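PDB 4H0O: acetate kinase from Entamoeba histolytica, which probably transfers a phosphoryl group to acetate to make acetyl phosphate, as a member of the acetokinase family within the ASKHA superfamily. Local coordinates for residues Phe183-Tyr188 against Gly215-Cys219. Numbering follows the deposited sequence.
Sequences FHGLSY and GSSCC
S217 holds both H184 and Y188 through one hydroxyl. The two aromatic residues stand one turn apart at the start of helix 185-195, with H184 at the N-cap position. S217 lies on strand 216-222 of the six-stranded sheet.

Outward along H184, CB is 4.0 Å from S217 OG. With chi1 at -55°, CG lies anti to the carbonyl carbon and 3.8 Å from S217 OG, and the ring leaves the helix start toward the strand. ND1 then meets S217 OG at 2.8 Å in a nearly straight hydrogen bond (164°), in plane at the ring edge. CE1 packs 3.5 Å from G215 C. NE2, at the tip, lies 3.7 Å from G215 O. H210 stacks on the ring.

Y188 OH forms a hydrogen bond with the same S217 OG at 2.6 Å, and either hydroxyl could be the donor. C219 CB sits over one face of the Y188 ring, above its centre, in a CH-pi contact, 3.6 Å from the centroid. C219 SG is over the face too, a sulfur-aromatic contact.

A water accepts a hydrogen bond from F183 N and has a weak link to S217 OG. D154, the predicted proton donor/acceptor, accepts a bond from H184 N.

H184 and R244, which lies near G215, are both predicted to stabilise the transition state. The ND1 bond ties the imidazole at one edge and should limit its rotation. The Y188 OH bond steadies the serine hydroxyl in turn. S217 is then probably a second-shell residue, with Y188 behind it, consistent with a histidine oriented for phosphoryl transfer.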
# COMPACT_ATOMS: atom_id res chain seq x y z
N PHE B 183 12.83 -7.21 3.51
CA PHE B 183 13.39 -8.15 4.48
C PHE B 183 12.96 -9.58 4.17
O PHE B 183 12.38 -9.82 3.11
CB PHE B 183 13.01 -7.72 5.91
CG PHE B 183 13.45 -6.32 6.26
CD1 PHE B 183 12.70 -5.22 5.89
CD2 PHE B 183 14.63 -6.12 6.96
CE1 PHE B 183 13.11 -3.93 6.21
CE2 PHE B 183 15.05 -4.83 7.29
CZ PHE B 183 14.29 -3.74 6.91
N HIS B 184 13.23 -10.51 5.09
CA HIS B 184 12.98 -11.93 4.85
C HIS B 184 13.72 -12.43 3.61
O HIS B 184 13.32 -13.42 3.00
CB HIS B 184 11.48 -12.22 4.72
CG HIS B 184 10.66 -11.75 5.88
ND1 HIS B 184 9.40 -11.21 5.73
CD2 HIS B 184 10.92 -11.73 7.21
CE1 HIS B 184 8.92 -10.88 6.91
NE2 HIS B 184 9.82 -11.18 7.83
N GLY B 185 14.80 -11.74 3.25
CA GLY B 185 15.53 -12.03 2.03
C GLY B 185 16.12 -13.43 1.99
O GLY B 185 16.10 -14.10 0.95
N LEU B 186 16.62 -13.89 3.13
CA LEU B 186 17.22 -15.21 3.25
C LEU B 186 16.19 -16.32 3.06
O LEU B 186 16.46 -17.34 2.43
CB LEU B 186 17.93 -15.35 4.60
CG LEU B 186 19.13 -14.43 4.81
CD1 LEU B 186 19.61 -14.47 6.26
CD2 LEU B 186 20.26 -14.81 3.87
N SER B 187 15.00 -16.11 3.63
CA SER B 187 13.89 -17.04 3.46
C SER B 187 13.50 -17.16 1.98
O SER B 187 13.31 -18.27 1.46
CB SER B 187 12.70 -16.55 4.29
OG SER B 187 11.54 -17.33 4.06
N TYR B 188 13.40 -16.02 1.30
CA TYR B 188 13.04 -15.99 -0.11
C TYR B 188 14.05 -16.72 -1.00
O TYR B 188 13.65 -17.56 -1.81
CB TYR B 188 12.86 -14.54 -0.59
CG TYR B 188 11.60 -13.89 -0.06
CD1 TYR B 188 10.38 -14.56 -0.11
CD2 TYR B 188 11.63 -12.62 0.50
CE1 TYR B 188 9.23 -13.98 0.37
CE2 TYR B 188 10.48 -12.03 0.98
CZ TYR B 188 9.28 -12.72 0.91
OH TYR B 188 8.12 -12.15 1.39
N GLY B 215 7.19 -10.92 11.58
CA GLY B 215 6.95 -10.12 10.39
C GLY B 215 6.35 -10.94 9.26
O GLY B 215 6.51 -12.16 9.22
N SER B 216 5.65 -10.27 8.36
CA SER B 216 5.12 -10.91 7.16
C SER B 216 5.36 -10.02 5.94
O SER B 216 5.29 -8.79 6.04
CB SER B 216 3.62 -11.19 7.30
OG SER B 216 3.38 -12.33 8.10
N SER B 217 5.65 -10.65 4.81
CA SER B 217 5.88 -9.91 3.57
C SER B 217 5.61 -10.77 2.34
O SER B 217 5.51 -11.99 2.42
CB SER B 217 7.31 -9.36 3.52
OG SER B 217 8.25 -10.40 3.29
N CYS B 218 5.47 -10.10 1.19
CA CYS B 218 5.39 -10.78 -0.10
C CYS B 218 6.53 -10.30 -0.98
O CYS B 218 7.02 -9.18 -0.83
CB CYS B 218 4.07 -10.46 -0.80
SG CYS B 218 2.62 -11.21 -0.04
N CYS B 219 6.96 -11.16 -1.91
CA CYS B 219 8.02 -10.78 -2.83
C CYS B 219 7.69 -11.18 -4.27
O CYS B 219 7.32 -12.32 -4.54
CB CYS B 219 9.34 -11.42 -2.41
SG CYS B 219 10.78 -10.83 -3.33
O HOH W 1 10.15 -7.62 2.71